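Local coordinates for protein D-glycerate 3-kinase (Cryptococcus neoformans var. grubii serotype A, PDB 6CKG) that probably transfers a phosphate group from ATP to the 3-hydroxyl of D-glycerate, as a kinase built on the P-loop fold, at residues Q250-D255 with R315-I320; L48-Q53 with V176-G181. All blocks are in the same frame, centred on the assembly; numbering follows the deposited sequence.

Contact 1. Residues Q250-D255 with R315-I320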
loop_
_atom_site.group_PDB
_atom_site.type_symbol
_atom_site.label_atom_id
_atom_site.label_comp_id
_atom_site.label_asym_id
_atom_site.label_seq_id
_atom_site.Cartn_x
_atom_site.Cartn_y
_atom_site.Cartn_z
ATOM N N GLN A 250 3.180 -7.228 6.764
ATOM C CA GLN A 250 3.998 -7.020 5.574
ATOM C C GLN A 250 4.329 -8.350 4.905
ATOM O O GLN A 250 4.708 -9.311 5.574
ATOM C CB GLN A 250 5.294 -6.263 5.918
ATOM C CG GLN A 250 6.272 -6.203 4.752
ATOM C CD GLN A 250 7.582 -5.510 5.109
ATOM O OE1 GLN A 250 8.255 -5.887 6.065
ATOM N NE2 GLN A 250 7.935 -4.484 4.347
ATOM N N ILE A 251 4.174 -8.407 3.587
ATOM C CA ILE A 251 4.626 -9.545 2.796
ATOM C C ILE A 251 5.927 -9.121 2.119
ATOM O O ILE A 251 5.931 -8.215 1.280
ATOM C CB ILE A 251 3.579 -9.976 1.763
ATOM C CG1 ILE A 251 2.250 -10.294 2.459
ATOM C CG2 ILE A 251 4.078 -11.192 1.009
ATOM C CD1 ILE A 251 1.082 -10.493 1.504
ATOM N N GLN A 252 7.035 -9.757 2.495
ATOM C CA GLN A 252 8.352 -9.364 2.008
ATOM C C GLN A 252 8.929 -10.493 1.167
ATOM O O GLN A 252 9.144 -11.598 1.698
ATOM C CB GLN A 252 9.282 -9.048 3.179
ATOM C CG GLN A 252 10.675 -8.628 2.768
ATOM C CD GLN A 252 11.556 -8.389 3.971
ATOM O OE1 GLN A 252 11.602 -7.283 4.519
ATOM N NE2 GLN A 252 12.242 -9.430 4.405
ATOM N N PRO A 253 9.193 -10.296 -0.124
ATOM C CA PRO A 253 9.884 -11.339 -0.886
ATOM C C PRO A 253 11.295 -11.527 -0.353
ATOM O O PRO A 253 11.900 -10.602 0.196
ATOM C CB PRO A 253 9.901 -10.788 -2.314
ATOM C CG PRO A 253 9.888 -9.309 -2.129
ATOM C CD PRO A 253 9.045 -9.051 -0.903
ATOM N N LEU A 254 11.802 -12.755 -0.497
ATOM C CA LEU A 254 13.207 -13.024 -0.212
ATOM C C LEU A 254 14.108 -12.080 -0.985
ATOM O O LEU A 254 15.123 -11.601 -0.463
ATOM C CB LEU A 254 13.554 -14.471 -0.569
ATOM C CG LEU A 254 13.421 -15.506 0.535
ATOM C CD1 LEU A 254 13.655 -16.903 -0.014
ATOM C CD2 LEU A 254 14.403 -15.184 1.641
ATOM N N ASP A 255 13.746 -11.801 -2.235
ATOM C CA ASP A 255 14.541 -10.969 -3.124
ATOM C C ASP A 255 13.595 -10.052 -3.872
ATOM O O ASP A 255 12.537 -10.486 -4.332
ATOM C CB ASP A 255 15.348 -11.816 -4.115
ATOM C CG ASP A 255 16.384 -11.003 -4.890
ATOM O OD1 ASP A 255 16.045 -9.965 -5.495
ATOM O OD2 ASP A 255 17.557 -11.414 -4.887
ATOM N N ARG A 315 5.597 -9.868 9.826
ATOM C CA ARG A 315 6.182 -9.966 8.496
ATOM C C ARG A 315 6.174 -11.414 8.041
ATOM O O ARG A 315 6.619 -12.299 8.779
ATOM C CB ARG A 315 7.621 -9.439 8.475
ATOM C CG ARG A 315 8.376 -9.780 7.178
ATOM C CD ARG A 315 9.812 -9.189 7.183
ATOM N NE ARG A 315 9.773 -7.755 7.461
ATOM C CZ ARG A 315 10.258 -7.200 8.563
ATOM N NH1 ARG A 315 10.850 -7.953 9.481
ATOM N NH2 ARG A 315 10.158 -5.896 8.749
ATOM N N PHE A 316 5.681 -11.652 6.833
ATOM C CA PHE A 316 5.820 -12.940 6.171
ATOM C C PHE A 316 6.927 -12.823 5.141
ATOM O O PHE A 316 6.894 -11.923 4.302
ATOM C CB PHE A 316 4.531 -13.366 5.466
ATOM C CG PHE A 316 3.361 -13.577 6.393
ATOM C CD1 PHE A 316 3.218 -14.765 7.093
ATOM C CD2 PHE A 316 2.394 -12.599 6.533
ATOM C CE1 PHE A 316 2.132 -14.964 7.938
ATOM C CE2 PHE A 316 1.308 -12.785 7.375
ATOM C CZ PHE A 316 1.171 -13.968 8.074
ATOM N N ILE A 317 7.898 -13.722 5.205
ATOM C CA ILE A 317 8.966 -13.788 4.219
ATOM C C ILE A 317 8.626 -14.926 3.271
ATOM O O ILE A 317 8.423 -16.061 3.709
ATOM C CB ILE A 317 10.330 -13.999 4.893
ATOM C CG1 ILE A 317 10.602 -12.833 5.851
ATOM C CG2 ILE A 317 11.431 -14.160 3.854
ATOM C CD1 ILE A 317 11.876 -12.941 6.638
ATOM N N VAL A 318 8.531 -14.627 1.976
ATOM C CA VAL A 318 8.016 -15.599 1.018
ATOM C C VAL A 318 9.051 -15.872 -0.071
ATOM O O VAL A 318 9.888 -15.020 -0.398
ATOM C CB VAL A 318 6.682 -15.116 0.404
ATOM C CG1 VAL A 318 5.619 -14.963 1.488
ATOM C CG2 VAL A 318 6.878 -13.806 -0.328
ATOM N N ASN A 319 8.996 -17.083 -0.632
ATOM C CA ASN A 319 9.853 -17.425 -1.757
ATOM C C ASN A 319 9.135 -17.059 -3.057
ATOM O O ASN A 319 8.052 -16.468 -3.046
ATOM C CB ASN A 319 10.274 -18.900 -1.709
ATOM C CG ASN A 319 9.097 -19.872 -1.775
ATOM O OD1 ASN A 319 7.980 -19.515 -2.155
ATOM N ND2 ASN A 319 9.358 -21.124 -1.406
ATOM N N ILE A 320 9.735 -17.416 -4.196
ATOM C CA ILE A 320 9.189 -16.985 -5.477
ATOM C C ILE A 320 7.861 -17.666 -5.769
ATOM O O ILE A 320 7.039 -17.125 -6.518
ATOM C CB ILE A 320 10.206 -17.220 -6.612
ATOM C CG1 ILE A 320 9.791 -16.431 -7.859
ATOM C CG2 ILE A 320 10.345 -18.709 -6.914
ATOM C CD1 ILE A 320 10.964 -15.871 -8.658
#

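Contact 2. Residues L48-Q53 with V176-G181. With EDO (1,2-ethanediol), chain D.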
loop_
_atom_site.group_PDB
_atom_site.type_symbol
_atom_site.label_atom_id
_atom_site.label_comp_id
_atom_site.label_asym_id
_atom_site.label_seq_id
_atom_site.Cartn_x
_atom_site.Cartn_y
_atom_site.Cartn_z
ATOM N N LEU A 48 -9.804 -1.190 14.890
ATOM C CA LEU A 48 -8.375 -1.437 14.764
ATOM C C LEU A 48 -7.970 -1.190 13.321
ATOM O O LEU A 48 -8.553 -1.782 12.412
ATOM C CB LEU A 48 -8.054 -2.878 15.162
ATOM C CG LEU A 48 -6.608 -3.344 14.973
ATOM C CD1 LEU A 48 -5.714 -2.732 16.067
ATOM C CD2 LEU A 48 -6.535 -4.887 15.004
ATOM N N VAL A 49 -6.984 -0.324 13.095
ATOM C CA VAL A 49 -6.484 -0.067 11.744
ATOM C C VAL A 49 -5.272 -0.963 11.507
ATOM O O VAL A 49 -4.224 -0.794 12.139
ATOM C CB VAL A 49 -6.111 1.406 11.522
ATOM C CG1 VAL A 49 -5.641 1.599 10.080
ATOM C CG2 VAL A 49 -7.286 2.326 11.827
ATOM N N VAL A 50 -5.406 -1.891 10.569
ATOM C CA VAL A 50 -4.331 -2.792 10.179
ATOM C C VAL A 50 -3.761 -2.285 8.859
ATOM O O VAL A 50 -4.424 -2.374 7.823
ATOM C CB VAL A 50 -4.840 -4.234 10.033
ATOM C CG1 VAL A 50 -3.698 -5.177 9.715
ATOM C CG2 VAL A 50 -5.601 -4.688 11.293
ATOM N N GLY A 51 -2.531 -1.765 8.878
ATOM C CA GLY A 51 -1.826 -1.487 7.630
ATOM C C GLY A 51 -1.298 -2.772 7.001
ATOM O O GLY A 51 -0.872 -3.697 7.686
ATOM N N VAL A 52 -1.322 -2.820 5.673
ATOM C CA VAL A 52 -0.846 -3.988 4.934
ATOM C C VAL A 52 0.005 -3.503 3.771
ATOM O O VAL A 52 -0.420 -2.628 3.008
ATOM C CB VAL A 52 -2.006 -4.866 4.415
ATOM C CG1 VAL A 52 -1.458 -6.027 3.572
ATOM C CG2 VAL A 52 -2.853 -5.389 5.577
ATOM N N GLN A 53 1.218 -4.043 3.642
ATOM C CA GLN A 53 2.062 -3.702 2.501
ATOM C C GLN A 53 2.673 -4.973 1.933
ATOM O O GLN A 53 3.032 -5.896 2.671
ATOM C CB GLN A 53 3.151 -2.678 2.870
ATOM C CG GLN A 53 4.032 -2.176 1.664
ATOM C CD GLN A 53 5.169 -3.127 1.302
ATOM O OE1 GLN A 53 5.654 -3.882 2.141
ATOM N NE2 GLN A 53 5.592 -3.097 0.044
ATOM N N VAL A 176 -12.514 -3.745 12.420
ATOM C CA VAL A 176 -11.174 -3.732 11.837
ATOM C C VAL A 176 -11.235 -3.003 10.508
ATOM O O VAL A 176 -12.130 -3.258 9.699
ATOM C CB VAL A 176 -10.636 -5.163 11.631
ATOM C CG1 VAL A 176 -9.298 -5.145 10.874
ATOM C CG2 VAL A 176 -10.502 -5.888 12.972
ATOM N N VAL A 177 -10.288 -2.096 10.285
ATOM C CA VAL A 177 -10.056 -1.483 8.983
ATOM C C VAL A 177 -8.760 -2.055 8.431
ATOM O O VAL A 177 -7.715 -1.988 9.088
ATOM C CB VAL A 177 -9.992 0.051 9.077
ATOM C CG1 VAL A 177 -9.506 0.675 7.740
ATOM C CG2 VAL A 177 -11.373 0.610 9.449
ATOM N N ILE A 178 -8.839 -2.663 7.250
ATOM C CA ILE A 178 -7.654 -3.065 6.503
ATOM C C ILE A 178 -7.306 -1.920 5.553
ATOM O O ILE A 178 -8.123 -1.534 4.706
ATOM C CB ILE A 178 -7.895 -4.373 5.732
ATOM C CG1 ILE A 178 -8.387 -5.484 6.663
ATOM C CG2 ILE A 178 -6.619 -4.813 4.993
ATOM C CD1 ILE A 178 -7.398 -5.879 7.707
ATOM N N PHE A 179 -6.107 -1.359 5.702
ATOM C CA PHE A 179 -5.635 -0.262 4.844
ATOM C C PHE A 179 -4.366 -0.734 4.142
ATOM O O PHE A 179 -3.290 -0.771 4.750
ATOM C CB PHE A 179 -5.398 1.008 5.661
ATOM C CG PHE A 179 -4.794 2.172 4.855
ATOM C CD1 PHE A 179 -5.018 2.294 3.490
ATOM C CD2 PHE A 179 -3.997 3.123 5.483
ATOM C CE1 PHE A 179 -4.452 3.357 2.754
ATOM C CE2 PHE A 179 -3.439 4.187 4.766
ATOM C CZ PHE A 179 -3.683 4.301 3.393
ATOM N N GLU A 180 -4.490 -1.123 2.875
ATOM C CA GLU A 180 -3.429 -1.823 2.169
ATOM C C GLU A 180 -2.910 -1.006 0.993
ATOM O O GLU A 180 -3.601 -0.139 0.449
ATOM C CB GLU A 180 -3.914 -3.176 1.659
ATOM C CG GLU A 180 -5.129 -3.083 0.786
ATOM C CD GLU A 180 -4.903 -3.715 -0.562
ATOM O OE1 GLU A 180 -3.727 -3.803 -0.982
ATOM O OE2 GLU A 180 -5.900 -4.119 -1.198
ATOM N N GLY A 181 -1.683 -1.310 0.586
ATOM C CA GLY A 181 -1.080 -0.578 -0.510
ATOM C C GLY A 181 0.344 -0.992 -0.786
ATOM O O GLY A 181 1.063 -1.379 0.135
HETATM C C1 EDO D . -0.332 -7.714 -0.789
HETATM O O1 EDO D . 0.683 -7.797 -1.794
HETATM C C2 EDO D . -1.319 -6.597 -1.116
HETATM O O2 EDO D . -0.928 -5.379 -0.468
#

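Contact 1. Residues Q250-D255 with R315-I320
Gln250 and Arg315 run side by side on one face of a parallel strand pair, and their ends meet. With CG anti to the backbone N (chi1 168°), the Arg315 chain bends at chi3, and NE gives Gln250 OE1 a hydrogen bond of 2.8 Å (N-H...O 159°). That oxygen sits at the guanidinium edge, nearly in its plane, and the amide is turned 51° from the guanidinium. A weak bond from NH2 to the same oxygen and salt bridges from NH1 to Glu328 and NH2 to Asp303 probably help fix the group's rotation. The amide of Gln252 lies almost parallel to the guanidinium, its CD 3.7 Å from Arg315 CD, and makes no hydrogen bond to NE. Past the end of the strand, Leu254 CD2 meets Ile317 CG2 at 3.8 Å, the two side chains crossing at about a right angle. On the other face Ile251 CG2 approaches Val318 CG2 (4.1 Å), and Met20 of helix 19-38 packs on both Ile251 and Phe316. Backbone bonds alternate from Phe316 N to Gln250 O (2.8 Å) through to Leu254 N and Val318 O (3.0 Å). Parallel neighbours joined through intervening helices form a beta-alpha-beta crossover, as expected of an alpha/beta P-loop kinase.

Contact 2. Residues L48-Q53 with V176-G181
A central strand of the P-loop kinase fold, 48-53, pairs here in parallel with strand 176-180; the sequence that follows it fits a glycine-rich phosphate-binding loop, of which residues 58-60 are not modelled. The two strands exchange N-H...O bonds in turn: Val50 N reaches Val177 O at 2.7 Å, Phe179 N reaches Val50 O at 2.9 Å, and Gly181 N closes the series on Val52 O. The bond from Val52 N to Phe179 O differs, its donor standing above the carbonyl plane. On the face carrying Val50, Val52, Val176 and Ile178, branched side chains interlock. Val50 CG2, anti to its carbonyl carbon, lies 3.7 Å from Val176 CG1, while Ile178 turns its CD1 back to within 3.8 Å of Val50 CB. Beyond it, Ile178 CG2 touches Val52 CG2 at 3.9 Å. Glu180 packs its CB against Val52 CB (3.8 Å) and then bends away, leaving its carboxylate at the C-terminal end of the strands. There OE2 is hydrogen-bonded to Ser83 OG, and OE1 accepts a hydrogen bond from O2 of a 1,2-ethanediol (3.3 Å), probably from the crystallisation liquor. Phe179 lies on the opposite face, against helix 118-129. The chemistry is thus divided: a buried, apolar strand pair ends in an acidic group where the P-loop begins, consistent with a Walker B-like strand, although no nucleotide or metal marks that role here.

In the fold
From the N terminus, helix 19-38 leads to strand 48-53; a probable P-loop, with 58-60 not modelled, separates it from helix 63-75. Contact 2 closes a 122-residue excursion containing edge strand 79-83, several helices and the two-stranded sheet 146-153/162-171. The chain then passes through helices 191-204 and 225-236 before strand 247-253 aligns beside strand 48-53. Contact 1 closes a second, 59-residue excursion through helices 258-273 and 281-298, after which strand 324-329 ends the sheet antiparallel. The two loops follow in series, neither nested nor crossing. Their pairs share one sheet and join where Ile251 N approaches Gln53 O (2.9 Å), probably a hydrogen bond, linking the P-loop strand to the C-terminal half.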